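Local atomic coordinates of putative peptide ABC-transport system periplasmic peptide-binding protein (Campylobacter jejuni, PDB entry 4OEV), a protein that binds nickel outside the cytoplasm as the solute-binding component of an ABC importer, probably handing the metal on to its membrane partners. Residues W291-Y300 with Y441-P452. Sequence-based numbering, arbitrary orientation.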
loop_
_atom_site.group_PDB
_atom_site.type_symbol
_atom_site.label_atom_id
_atom_site.label_comp_id
_atom_site.label_asym_id
_atom_site.label_seq_id
_atom_site.Cartn_x
_atom_site.Cartn_y
_atom_site.Cartn_z
ATOM N N TRP A 291 -1.221 -16.128 -1.478
ATOM C CA TRP A 291 -0.958 -17.526 -1.796
ATOM C C TRP A 291 0.429 -17.919 -1.265
ATOM O O TRP A 291 0.700 -19.103 -0.982
ATOM C CB TRP A 291 -1.063 -17.785 -3.309
ATOM C CG TRP A 291 -0.257 -16.846 -4.167
ATOM C CD1 TRP A 291 -0.718 -15.748 -4.819
ATOM C CD2 TRP A 291 1.149 -16.938 -4.477
ATOM N NE1 TRP A 291 0.303 -15.142 -5.501
ATOM C CE2 TRP A 291 1.458 -15.860 -5.317
ATOM C CE3 TRP A 291 2.171 -17.832 -4.127
ATOM C CZ2 TRP A 291 2.741 -15.648 -5.814
ATOM C CZ3 TRP A 291 3.457 -17.600 -4.605
ATOM C CH2 TRP A 291 3.723 -16.524 -5.433
ATOM N N ALA A 292 1.283 -16.913 -1.126
ATOM C CA ALA A 292 2.654 -17.077 -0.647
ATOM C C ALA A 292 2.746 -17.418 0.850
ATOM O O ALA A 292 3.823 -17.721 1.342
ATOM C CB ALA A 292 3.433 -15.797 -0.917
ATOM N N ASN A 293 1.631 -17.348 1.576
ATOM C CA ASN A 293 1.647 -17.610 3.017
ATOM C C ASN A 293 2.079 -19.057 3.280
ATOM O O ASN A 293 1.504 -20.012 2.740
ATOM C CB ASN A 293 0.258 -17.285 3.627
ATOM C CG ASN A 293 0.202 -17.446 5.153
ATOM O OD1 ASN A 293 1.184 -17.810 5.788
ATOM N ND2 ASN A 293 -0.960 -17.131 5.748
ATOM N N SER A 294 3.086 -19.217 4.134
ATOM C CA SER A 294 3.580 -20.560 4.447
ATOM C C SER A 294 2.629 -21.329 5.377
ATOM O O SER A 294 2.667 -22.575 5.474
ATOM C CB SER A 294 4.965 -20.445 5.062
ATOM O OG SER A 294 4.919 -19.598 6.203
ATOM N N LYS A 295 1.779 -20.585 6.072
ATOM C CA LYS A 295 0.736 -21.152 6.933
ATOM C C LYS A 295 1.250 -22.025 8.078
ATOM O O LYS A 295 0.501 -22.313 9.010
ATOM C CB LYS A 295 -0.262 -21.953 6.091
ATOM C CG LYS A 295 -1.188 -21.083 5.267
ATOM C CD LYS A 295 -2.264 -21.892 4.545
ATOM C CE LYS A 295 -3.383 -20.972 4.096
ATOM N NZ LYS A 295 -2.869 -19.901 3.181
ATOM N N ASN A 296 2.505 -22.461 8.011
ATOM C CA ASN A 296 3.112 -23.112 9.157
ATOM C C ASN A 296 4.404 -22.436 9.534
ATOM O O ASN A 296 5.480 -22.805 9.064
ATOM C CB ASN A 296 3.366 -24.582 8.914
ATOM C CG ASN A 296 3.270 -25.383 10.193
ATOM O OD1 ASN A 296 4.171 -25.333 11.039
ATOM N ND2 ASN A 296 2.170 -26.126 10.349
ATOM N N PHE A 297 4.280 -21.435 10.388
ATOM C CA PHE A 297 5.392 -20.600 10.775
ATOM C C PHE A 297 5.402 -20.419 12.284
ATOM O O PHE A 297 4.395 -20.687 12.955
ATOM C CB PHE A 297 5.316 -19.236 10.064
ATOM C CG PHE A 297 3.949 -18.597 10.123
ATOM C CD1 PHE A 297 3.573 -17.823 11.222
ATOM C CD2 PHE A 297 3.023 -18.794 9.095
ATOM C CE1 PHE A 297 2.306 -17.241 11.284
ATOM C CE2 PHE A 297 1.752 -18.222 9.149
ATOM C CZ PHE A 297 1.388 -17.445 10.242
ATOM N N LYS A 298 6.560 -19.992 12.795
ATOM C CA LYS A 298 6.765 -19.694 14.202
ATOM C C LYS A 298 6.159 -18.335 14.557
ATOM O O LYS A 298 6.033 -17.479 13.699
ATOM C CB LYS A 298 8.264 -19.694 14.524
ATOM C CG LYS A 298 8.898 -21.085 14.714
ATOM C CD LYS A 298 10.400 -20.895 14.947
ATOM C CE LYS A 298 11.186 -22.180 15.122
ATOM N NZ LYS A 298 12.655 -21.799 15.171
ATOM N N ILE A 299 5.736 -18.160 15.809
ATOM C CA ILE A 299 5.268 -16.853 16.253
ATOM C C ILE A 299 5.754 -16.510 17.650
ATOM O O ILE A 299 6.146 -17.391 18.436
ATOM C CB ILE A 299 3.705 -16.713 16.251
ATOM C CG1 ILE A 299 3.089 -17.486 17.423
ATOM C CG2 ILE A 299 3.118 -17.071 14.901
ATOM C CD1 ILE A 299 1.621 -17.230 17.620
ATOM N N TYR A 300 5.665 -15.216 17.953
ATOM C CA TYR A 300 5.917 -14.728 19.290
ATOM C C TYR A 300 4.592 -14.741 20.055
ATOM O O TYR A 300 3.813 -13.788 19.945
ATOM C CB TYR A 300 6.518 -13.301 19.252
ATOM C CG TYR A 300 7.904 -13.300 18.633
ATOM C CD1 TYR A 300 9.018 -13.675 19.390
ATOM C CD2 TYR A 300 8.098 -12.970 17.287
ATOM C CE1 TYR A 300 10.292 -13.704 18.846
ATOM C CE2 TYR A 300 9.395 -12.988 16.720
ATOM C CZ TYR A 300 10.483 -13.366 17.513
ATOM O OH TYR A 300 11.784 -13.401 17.004
ATOM N N TYR A 441 9.318 -17.722 -0.335
ATOM C CA TYR A 441 8.505 -16.881 0.553
ATOM C C TYR A 441 8.459 -17.529 1.927
ATOM O O TYR A 441 8.498 -16.829 2.916
ATOM C CB TYR A 441 7.080 -16.672 -0.033
ATOM C CG TYR A 441 7.154 -15.674 -1.137
ATOM C CD1 TYR A 441 7.765 -14.448 -0.910
ATOM C CD2 TYR A 441 6.729 -15.978 -2.432
ATOM C CE1 TYR A 441 7.901 -13.531 -1.899
ATOM C CE2 TYR A 441 6.871 -15.063 -3.443
ATOM C CZ TYR A 441 7.446 -13.831 -3.162
ATOM O OH TYR A 441 7.610 -12.884 -4.123
ATOM N N LYS A 442 8.457 -18.872 2.010
ATOM C CA LYS A 442 8.568 -19.472 3.341
ATOM C C LYS A 442 9.906 -19.118 4.012
ATOM O O LYS A 442 9.930 -18.729 5.189
ATOM C CB LYS A 442 8.388 -20.989 3.273
ATOM C CG LYS A 442 8.514 -21.679 4.629
ATOM C CD LYS A 442 8.697 -23.180 4.458
ATOM C CE LYS A 442 8.417 -23.955 5.733
ATOM N NZ LYS A 442 9.521 -23.847 6.754
ATOM N N ASP A 443 11.013 -19.170 3.267
ATOM C CA ASP A 443 12.318 -18.736 3.791
ATOM C C ASP A 443 12.256 -17.282 4.286
ATOM O O ASP A 443 12.738 -16.938 5.367
ATOM C CB ASP A 443 13.405 -18.855 2.708
ATOM C CG ASP A 443 13.758 -20.298 2.387
ATOM O OD1 ASP A 443 13.498 -21.174 3.227
ATOM O OD2 ASP A 443 14.285 -20.565 1.278
ATOM N N PHE A 444 11.630 -16.437 3.488
ATOM C CA PHE A 444 11.455 -15.060 3.837
ATOM C C PHE A 444 10.692 -14.877 5.181
ATOM O O PHE A 444 11.148 -14.151 6.096
ATOM C CB PHE A 444 10.725 -14.369 2.675
ATOM C CG PHE A 444 10.137 -13.020 3.038
ATOM C CD1 PHE A 444 10.954 -11.987 3.413
ATOM C CD2 PHE A 444 8.770 -12.799 2.981
ATOM C CE1 PHE A 444 10.445 -10.748 3.738
ATOM C CE2 PHE A 444 8.244 -11.570 3.305
ATOM C CZ PHE A 444 9.076 -10.532 3.690
ATOM N N ILE A 445 9.533 -15.528 5.273
ATOM C CA ILE A 445 8.686 -15.522 6.467
ATOM C C ILE A 445 9.457 -16.051 7.702
ATOM O O ILE A 445 9.383 -15.479 8.799
ATOM C CB ILE A 445 7.416 -16.408 6.226
ATOM C CG1 ILE A 445 6.495 -15.730 5.199
ATOM C CG2 ILE A 445 6.642 -16.659 7.508
ATOM C CD1 ILE A 445 5.382 -16.623 4.697
ATOM N N ASP A 446 10.192 -17.149 7.515
ATOM C CA ASP A 446 10.966 -17.726 8.601
ATOM C C ASP A 446 12.083 -16.801 9.018
ATOM O O ASP A 446 12.371 -16.707 10.212
ATOM C CB ASP A 446 11.556 -19.082 8.210
ATOM C CG ASP A 446 10.518 -20.162 8.062
ATOM O OD1 ASP A 446 9.423 -20.081 8.673
ATOM O OD2 ASP A 446 10.804 -21.111 7.318
ATOM N N ALA A 447 12.726 -16.160 8.050
ATOM C CA ALA A 447 13.813 -15.195 8.342
ATOM C C ALA A 447 13.305 -13.995 9.110
ATOM O O ALA A 447 14.027 -13.454 9.964
ATOM C CB ALA A 447 14.496 -14.705 7.064
ATOM N N LEU A 448 12.113 -13.514 8.743
ATOM C CA LEU A 448 11.471 -12.417 9.473
ATOM C C LEU A 448 11.240 -12.778 10.917
ATOM O O LEU A 448 11.408 -11.939 11.775
ATOM C CB LEU A 448 10.116 -12.014 8.858
ATOM C CG LEU A 448 10.109 -11.109 7.615
ATOM C CD1 LEU A 448 8.645 -10.678 7.334
ATOM C CD2 LEU A 448 11.020 -9.921 7.691
ATOM N N TYR A 449 10.830 -14.008 11.196
ATOM C CA TYR A 449 10.594 -14.442 12.569
ATOM C C TYR A 449 11.916 -14.409 13.343
ATOM O O TYR A 449 11.933 -14.028 14.517
ATOM C CB TYR A 449 9.970 -15.861 12.656
ATOM C CG TYR A 449 10.041 -16.386 14.089
ATOM C CD1 TYR A 449 9.091 -16.011 15.049
ATOM C CD2 TYR A 449 11.106 -17.190 14.513
ATOM C CE1 TYR A 449 9.190 -16.432 16.353
ATOM C CE2 TYR A 449 11.200 -17.619 15.831
ATOM C CZ TYR A 449 10.243 -17.235 16.743
ATOM O OH TYR A 449 10.323 -17.656 18.061
ATOM N N GLU A 450 13.004 -14.870 12.722
ATOM C CA GLU A 450 14.291 -14.995 13.421
ATOM C C GLU A 450 14.928 -13.633 13.700
ATOM O O GLU A 450 15.724 -13.463 14.628
ATOM C CB GLU A 450 15.292 -15.872 12.621
ATOM C CG GLU A 450 14.850 -17.347 12.402
ATOM C CD GLU A 450 14.644 -18.155 13.694
ATOM O OE1 GLU A 450 15.201 -17.791 14.765
ATOM O OE2 GLU A 450 13.926 -19.181 13.643
ATOM N N ASN A 451 14.612 -12.672 12.852
ATOM C CA ASN A 451 15.163 -11.349 12.976
ATOM C C ASN A 451 14.068 -10.341 12.655
ATOM O O ASN A 451 14.030 -9.759 11.560
ATOM C CB ASN A 451 16.375 -11.194 12.062
ATOM C CG ASN A 451 17.055 -9.853 12.232
ATOM O OD1 ASN A 451 16.874 -9.154 13.246
ATOM N ND2 ASN A 451 17.849 -9.494 11.264
ATOM N N PRO A 452 13.167 -10.127 13.619
ATOM C CA PRO A 452 11.930 -9.362 13.378
ATOM C C PRO A 452 12.195 -7.854 13.179
ATOM O O PRO A 452 12.804 -7.193 14.002
ATOM C CB PRO A 452 11.093 -9.642 14.637
ATOM C CG PRO A 452 12.141 -10.005 15.724
ATOM C CD PRO A 452 13.255 -10.695 14.974
HETATM O O HOH W 1 7.022 -21.007 7.552
HETATM O O HOH W 2 9.243 -19.820 11.240
#
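The loop 291-300, part of the connection between strand 280-282 and helix 304-313, runs alongside the C-terminal part of helix 434-450, in the same direction, and at the helix end Tyr300 meets Tyr449. Their rings form an offset stack, centroids 4.5 Å apart and planes 25° from parallel, and Tyr300 OH, lying over the face of the Tyr449 ring, donates to the backbone O of Tyr449 at 2.6 Å, almost straight along the C=O axis. Tyrosine suits this place because its flat ring stacks while its hydroxyl serves a carbonyl in the last turn; Pro452 CG lies 3.6 Å from the same OH. A chi1 of 167°, placing CG opposite the backbone N, points the Tyr449 ring out between two loop residues: Lys298 CB sits over the centre of its other face, 3.6 Å from the centroid, a CH-pi contact. The extended lysine chain runs on past the ring, CD 3.5 Å from Tyr449 CE2, to a weak salt bridge between NZ and Glu450 OE2. In this solute-binding protein of family 5 the contact lies away from the nickel and oxalate site. Farther back along the helix, water joins the partners: Asp446 OD1 accepts from two waters, one bound also to Ser294 OG and Asn296 O, the other to Lys298 N, while Lys442 NZ pairs with Asp446 OD2 at 3.1 Å. Branched Ile445 turns both methyl ends to the loop, CD1 against Ser294 OG and CG2 3.9 Å from Phe297 CB. Small Ala292 lets the chain come close, its CB 3.6 Å from Tyr441 CD2, and Trp291 meets that ring obliquely.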